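Local coordinates for phenyl-3-pyruvate decarboxylase (Azospirillum brasilense, PDB 2NXW), which decarboxylates phenylpyruvate and indole-3-pyruvate using thiamine diphosphate and a magnesium ion, the latter reaction yielding indole-3-acetaldehyde on the route to auxin, at residues 241-245 against 341-345; 256-260 against 407-412; 363-367 against 380-385. One frame throughout, in Å; residues are numbered along the deposited sequence.

Contact 1. Residues 241-245 against 341-345; sequences KVAEL and VDALL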
# COMPACT_ATOMS: atom_id res chain seq x y z
N LYS A 241 19.78 -24.00 29.07
CA LYS A 241 20.77 -22.94 28.93
C LYS A 241 20.30 -21.65 29.59
O LYS A 241 21.09 -20.95 30.22
CB LYS A 241 21.06 -22.68 27.45
CG LYS A 241 21.85 -23.77 26.75
CD LYS A 241 23.33 -23.65 27.08
CE LYS A 241 24.15 -24.59 26.20
NZ LYS A 241 25.60 -24.30 26.29
N VAL A 242 19.02 -21.33 29.45
CA VAL A 242 18.52 -20.11 30.05
C VAL A 242 18.42 -20.21 31.57
O VAL A 242 18.59 -19.22 32.27
CB VAL A 242 17.18 -19.70 29.39
CG1 VAL A 242 16.52 -18.53 30.13
CG2 VAL A 242 17.47 -19.31 27.94
N ALA A 243 18.19 -21.42 32.10
CA ALA A 243 18.16 -21.59 33.55
C ALA A 243 19.57 -21.27 34.07
O ALA A 243 19.73 -20.62 35.11
CB ALA A 243 17.78 -23.03 33.92
N GLU A 244 20.58 -21.71 33.33
CA GLU A 244 21.97 -21.46 33.72
C GLU A 244 22.26 -19.95 33.62
O GLU A 244 22.85 -19.37 34.53
CB GLU A 244 22.91 -22.25 32.80
CG GLU A 244 24.40 -22.17 33.16
CD GLU A 244 24.72 -22.76 34.53
OE1 GLU A 244 24.11 -23.78 34.91
OE2 GLU A 244 25.59 -22.20 35.22
N LEU A 245 21.83 -19.32 32.53
CA LEU A 245 22.03 -17.89 32.37
C LEU A 245 21.35 -17.09 33.49
O LEU A 245 21.95 -16.16 34.05
CB LEU A 245 21.47 -17.43 31.01
CG LEU A 245 21.43 -15.92 30.76
CD1 LEU A 245 22.85 -15.35 30.77
CD2 LEU A 245 20.74 -15.64 29.43
N VAL A 341 22.78 -16.47 24.06
CA VAL A 341 22.80 -17.09 25.38
C VAL A 341 24.17 -17.72 25.66
O VAL A 341 24.72 -17.55 26.75
CB VAL A 341 21.69 -18.16 25.50
CG1 VAL A 341 21.83 -18.94 26.80
CG2 VAL A 341 20.32 -17.48 25.47
N ASP A 342 24.72 -18.44 24.69
CA ASP A 342 26.03 -19.05 24.88
C ASP A 342 27.11 -17.99 25.10
O ASP A 342 28.00 -18.17 25.93
CB ASP A 342 26.42 -19.92 23.69
CG ASP A 342 25.72 -21.27 23.70
OD1 ASP A 342 25.26 -21.71 24.78
OD2 ASP A 342 25.66 -21.90 22.63
N ALA A 343 27.02 -16.88 24.36
CA ALA A 343 28.00 -15.80 24.48
C ALA A 343 27.93 -15.14 25.85
O ALA A 343 28.95 -14.73 26.41
CB ALA A 343 27.78 -14.77 23.38
N LEU A 344 26.72 -15.02 26.39
CA LEU A 344 26.56 -14.43 27.71
C LEU A 344 27.11 -15.37 28.77
O LEU A 344 27.73 -14.94 29.74
CB LEU A 344 25.08 -14.13 27.97
CG LEU A 344 24.51 -13.00 27.12
CD1 LEU A 344 22.99 -12.91 27.31
CD2 LEU A 344 25.16 -11.68 27.50
N LEU A 345 26.88 -16.67 28.60
CA LEU A 345 27.37 -17.64 29.58
C LEU A 345 28.89 -17.65 29.65
O LEU A 345 29.47 -17.76 30.73
CB LEU A 345 26.85 -19.05 29.26
CG LEU A 345 25.35 -19.25 29.54
CD1 LEU A 345 24.91 -20.60 29.02
CD2 LEU A 345 25.10 -19.15 31.04

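Contact 2. Residues 256-260 against 407-412; sequences TFMGR and AMDMID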
# COMPACT_ATOMS: atom_id res chain seq x y z
N THR A 256 6.95 -14.28 30.23
CA THR A 256 5.84 -13.69 29.51
C THR A 256 4.79 -14.80 29.47
O THR A 256 5.06 -15.92 29.91
CB THR A 256 6.19 -13.36 28.06
OG1 THR A 256 6.68 -14.54 27.41
CG2 THR A 256 7.22 -12.23 28.00
N PHE A 257 3.60 -14.51 28.96
CA PHE A 257 2.56 -15.53 28.89
C PHE A 257 3.03 -16.77 28.13
O PHE A 257 2.79 -17.90 28.56
CB PHE A 257 1.30 -14.98 28.21
CG PHE A 257 0.24 -16.01 28.00
CD1 PHE A 257 -0.51 -16.47 29.08
CD2 PHE A 257 0.03 -16.56 26.75
CE1 PHE A 257 -1.46 -17.48 28.90
CE2 PHE A 257 -0.91 -17.57 26.56
CZ PHE A 257 -1.65 -18.03 27.64
N MET A 258 3.68 -16.57 26.98
CA MET A 258 4.15 -17.69 26.19
C MET A 258 5.38 -18.37 26.80
O MET A 258 5.80 -19.43 26.33
CB MET A 258 4.47 -17.25 24.76
CG MET A 258 3.26 -16.78 23.98
SD MET A 258 2.31 -18.11 23.19
CE MET A 258 0.64 -17.36 23.10
N GLY A 259 5.94 -17.76 27.84
CA GLY A 259 7.08 -18.37 28.50
C GLY A 259 6.65 -19.00 29.82
O GLY A 259 7.48 -19.54 30.55
N ARG A 260 5.36 -18.93 30.12
CA ARG A 260 4.81 -19.47 31.37
C ARG A 260 5.21 -20.92 31.61
O ARG A 260 5.02 -21.78 30.75
CB ARG A 260 3.28 -19.33 31.34
CG ARG A 260 2.54 -19.64 32.65
CD ARG A 260 1.13 -19.06 32.57
NE ARG A 260 0.23 -19.47 33.65
CZ ARG A 260 -0.30 -20.69 33.76
NH1 ARG A 260 -0.02 -21.62 32.86
NH2 ARG A 260 -1.13 -20.96 34.76
N ALA A 407 -8.21 -20.09 33.20
CA ALA A 407 -7.10 -21.05 33.12
C ALA A 407 -5.82 -20.50 33.72
O ALA A 407 -4.97 -21.27 34.17
CB ALA A 407 -6.87 -21.46 31.67
N MET A 408 -5.66 -19.18 33.73
CA MET A 408 -4.47 -18.58 34.32
C MET A 408 -4.36 -18.97 35.80
O MET A 408 -3.27 -18.96 36.37
CB MET A 408 -4.50 -17.05 34.21
CG MET A 408 -4.40 -16.51 32.78
SD MET A 408 -2.82 -16.93 31.99
CE MET A 408 -1.69 -15.94 32.93
N ASP A 409 -5.50 -19.31 36.41
CA ASP A 409 -5.51 -19.70 37.82
C ASP A 409 -5.67 -21.20 38.04
O ASP A 409 -6.04 -21.65 39.13
CB ASP A 409 -6.60 -18.93 38.57
CG ASP A 409 -6.22 -17.48 38.81
OD1 ASP A 409 -5.01 -17.21 38.93
OD2 ASP A 409 -7.13 -16.63 38.87
N MET A 410 -5.39 -21.98 37.00
CA MET A 410 -5.46 -23.44 37.10
C MET A 410 -4.07 -24.05 37.10
O MET A 410 -3.19 -23.61 36.37
CB MET A 410 -6.24 -24.02 35.92
CG MET A 410 -7.73 -23.85 36.04
SD MET A 410 -8.54 -24.53 34.57
CE MET A 410 -10.24 -24.12 34.94
N ILE A 411 -3.87 -25.06 37.95
CA ILE A 411 -2.58 -25.75 37.99
C ILE A 411 -2.53 -26.64 36.75
O ILE A 411 -3.43 -27.45 36.53
CB ILE A 411 -2.48 -26.63 39.25
CG1 ILE A 411 -2.62 -25.74 40.50
CG2 ILE A 411 -1.16 -27.38 39.26
CD1 ILE A 411 -2.80 -26.52 41.79
N ASP A 412 -1.49 -26.49 35.94
CA ASP A 412 -1.40 -27.27 34.71
C ASP A 412 -0.02 -27.86 34.46
O ASP A 412 0.92 -27.64 35.22
CB ASP A 412 -1.77 -26.39 33.51
CG ASP A 412 -0.82 -25.21 33.34
OD1 ASP A 412 0.42 -25.42 33.29
OD2 ASP A 412 -1.31 -24.07 33.24

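Contact 3. Residues 363-367 against 380-385; sequences YPTGL and ARAVND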
# COMPACT_ATOMS: atom_id res chain seq x y z
N TYR A 363 -2.75 -20.53 43.99
CA TYR A 363 -3.85 -21.09 43.21
C TYR A 363 -5.08 -21.28 44.09
O TYR A 363 -4.98 -21.74 45.22
CB TYR A 363 -3.44 -22.44 42.62
CG TYR A 363 -2.45 -22.32 41.49
CD1 TYR A 363 -2.88 -21.99 40.21
CD2 TYR A 363 -1.09 -22.51 41.71
CE1 TYR A 363 -1.97 -21.85 39.16
CE2 TYR A 363 -0.18 -22.37 40.67
CZ TYR A 363 -0.63 -22.04 39.40
OH TYR A 363 0.26 -21.89 38.37
N PRO A 364 -6.25 -20.92 43.56
CA PRO A 364 -7.50 -21.06 44.32
C PRO A 364 -7.86 -22.52 44.55
O PRO A 364 -7.82 -23.35 43.63
CB PRO A 364 -8.52 -20.34 43.44
CG PRO A 364 -7.97 -20.57 42.05
CD PRO A 364 -6.50 -20.33 42.23
N THR A 365 -8.21 -22.84 45.79
CA THR A 365 -8.60 -24.19 46.16
C THR A 365 -9.82 -24.14 47.07
O THR A 365 -10.31 -23.06 47.40
CB THR A 365 -7.47 -24.91 46.91
OG1 THR A 365 -7.11 -24.14 48.06
CG2 THR A 365 -6.24 -25.06 46.01
N GLY A 366 -10.32 -25.31 47.45
CA GLY A 366 -11.45 -25.36 48.35
C GLY A 366 -12.81 -25.11 47.74
O GLY A 366 -13.56 -24.26 48.21
N LEU A 367 -13.14 -25.86 46.69
CA LEU A 367 -14.44 -25.71 46.06
C LEU A 367 -15.53 -26.04 47.07
O LEU A 367 -15.47 -27.06 47.76
CB LEU A 367 -14.58 -26.67 44.87
CG LEU A 367 -15.99 -26.83 44.32
CD1 LEU A 367 -16.40 -25.58 43.55
CD2 LEU A 367 -16.04 -28.05 43.40
N ALA A 380 -11.99 -23.29 38.47
CA ALA A 380 -10.57 -23.34 38.78
C ALA A 380 -10.35 -24.11 40.08
O ALA A 380 -9.44 -24.94 40.18
CB ALA A 380 -9.99 -21.92 38.89
N ARG A 381 -11.17 -23.86 41.10
CA ARG A 381 -11.01 -24.57 42.36
C ARG A 381 -11.25 -26.06 42.19
O ARG A 381 -10.55 -26.87 42.81
CB ARG A 381 -11.96 -24.02 43.44
CG ARG A 381 -11.60 -22.64 43.96
CD ARG A 381 -12.64 -22.14 44.96
NE ARG A 381 -12.75 -20.68 44.94
CZ ARG A 381 -11.83 -19.85 45.43
NH1 ARG A 381 -10.73 -20.32 46.00
NH2 ARG A 381 -12.01 -18.54 45.32
N ALA A 382 -12.21 -26.44 41.36
CA ALA A 382 -12.51 -27.86 41.17
C ALA A 382 -11.30 -28.58 40.58
O ALA A 382 -10.91 -29.66 41.04
CB ALA A 382 -13.72 -28.04 40.27
N VAL A 383 -10.72 -27.98 39.56
CA VAL A 383 -9.56 -28.54 38.89
C VAL A 383 -8.37 -28.60 39.84
O VAL A 383 -7.72 -29.64 39.96
CB VAL A 383 -9.20 -27.69 37.63
CG1 VAL A 383 -7.77 -27.98 37.14
CG2 VAL A 383 -10.21 -27.97 36.52
N ASN A 384 -8.12 -27.51 40.55
CA ASN A 384 -6.99 -27.45 41.47
C ASN A 384 -7.12 -28.41 42.64
O ASN A 384 -6.13 -28.97 43.08
CB ASN A 384 -6.77 -26.02 41.96
CG ASN A 384 -6.37 -25.08 40.84
OD1 ASN A 384 -5.92 -25.51 39.77
ND2 ASN A 384 -6.51 -23.77 41.07
N ASP A 385 -8.34 -28.57 43.16
CA ASP A 385 -8.53 -29.49 44.29
C ASP A 385 -8.15 -30.91 43.86
O ASP A 385 -7.54 -31.65 44.64
CB ASP A 385 -9.99 -29.48 44.78
CG ASP A 385 -10.32 -28.26 45.62
OD1 ASP A 385 -9.39 -27.56 46.07
OD2 ASP A 385 -11.53 -28.01 45.83

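Contact 1. Residues 241-245 against 341-345
Leu245 and Leu345 bring their CA atoms to within 6.0 Å of each other, and one turn earlier the CA atoms of Val242 and Val341 stand 7.0 Å apart. The two helical segments run in the same general sense, their axes 9.9 Å apart at closest approach and crossing at 35°. Leu345 reaches across with both methyls. Its CG stands anti to the carbonyl carbon (chi1 -73°), which directs the branched end at the other helix, where CD2 rests 3.6 Å from Leu245 CA. That methyl also meets Glu244 CG, while CD1 leans on Lys241 CD, so the leucine fills a depression lined by three residues of 241-245. Deeper in, Leu245 answers with CD1, set 3.8 Å from Leu344 CB. Val341 divides its methyls: CG1 lies against Lys241 CB, and CG2 reaches Val242 CG2 at 4.2 Å, the two valines crossing at about a right angle. On the more exposed side, Lys241 bends at chi2 and runs past Leu345 until its NZ reaches Asp342 OD1 at 3.0 Å. This salt bridge takes the syn side of the oxygen, though from 35° out of the carboxylate plane. Glu244 sends its own carboxylate to Arg248 instead. Beneath the apolar part lies strand 292-296, with Leu296 touching Val242 and Leu245, and Phe294 touching Leu344. Two helices packed side by side on one face of the mixed sheet, beside its parallel strands, aliphatic inside and salt-bridged on the more exposed side, are characteristic of the alpha/beta layering seen here in the central domain of this enzyme.

Contact 2. Residues 256-260 against 407-412
Arg260 spans the junction between two domains, carrying a salt bridge from a loop of the central domain to the 407-412 loop of the C-terminal cofactor-binding domain, and a Met-aromatic contact lies beside it. The arginine's CG is anti to the backbone N (chi1 -171°) and the chain stays extended as far as NE, enough reach to set the guanidinium among the carbonyls of the far loop. There Arg260 NH2 makes a weak hydrogen bond to Met408 O at 3.3 Å, and Met410 O stands at the same group's edge, in its plane. Met408, in a type I turn from Ala407 to Met410, folds its chain back at chi2 and chi3. Its SD thereby meets the edge of the Phe257 ring, 3.4 Å from CE1, while CE comes 4.1 Å from Arg260 NE. Leu415 packs against Phe257, Arg260 and Met408 alike. Asp412 approaches the arginine from the opposite direction, its other oxygen, OD1, held by Gly414 N. Although the carboxylate is turned 56° from the guanidinium plane, Arg260 NH1 points nearly straight (172°) at the syn lone pair of Asp412 OD2, 2.8 Å away.

Contact 3. Residues 363-367 against 380-385
Asp385, Arg381 and Asn384 all carry CG anti to the carbonyl carbon, and in Asp385 this torsion (chi1 -77°) brings the carboxylate round from the helix to the backbone of Gly366 and Leu367. Each oxygen takes one amide. Gly366 N donates to Asp385 OD1 at 2.8 Å, and Leu367 N donates to Asp385 OD2 at 2.8 Å with an N-H...O angle of 168°. Both bonds use syn lone pairs, so the carboxylate is gripped like a fork and its rotation is fixed. Gly366 has a positive phi (79°), a backbone shape that a residue without a side chain adopts easily and that helps turn two successive N-H groups towards the two oxygens of one carboxylate. Replacing Asp385 by alanine removes both oxygens and would probably leave the Gly366 and Leu367 amides without their acceptor, the backbone there less firmly held.

Further back along the loop the helix becomes the donor. Asn384 ND2 reaches Pro364 O at 2.9 Å, the oxygen lying close to the amide plane; the same nitrogen also serves Asp409 O, while OD1 accepts from Ile411 N. Arg381, extended from CG to NE, runs alongside the loop, and its NH1 bonds Thr365 O at 3.1 Å. Pro364 CB lies over one face of the guanidinium, 3.4 Å from Arg381 NH1. Smaller apolar touches fill in between: Pro364 CG meets Ala380 CB, and Leu367 CD2 sits 3.9 Å from Ala382 CB, with helix 516-528 also touching Leu367.

The loop is thus stitched to helix 376-388 chiefly through its own main chain, helix side chains supplying the complementary groups. With two amide donors pointing into it, the Asp385 carboxylate is likely to be stabilised in its charged form.

In the fold
Contacts 2 and 3 form one continuous patch, their centres 15 Å apart, joined where Asn384 OD1 receives Ile411 N at 2.8 Å and Asn384 ND2 reaches Asp409 O at 2.9 Å. The 407-412 loop thus meets the central domain in contact 2 and, through Asn384, the helix that carries contact 3. Contact 1 stays inside the central domain: its centre is 24 Å from that of contact 2 and 36 Å from that of contact 3. No contact includes a residue that binds cofactor or metal, although 407-412 belongs to the thiamine diphosphate-binding region 402-480. Contact 2 comes nearer to the cofactor, the Ala407 side chain about 11 Å away against about 14 Å for that of Ala380.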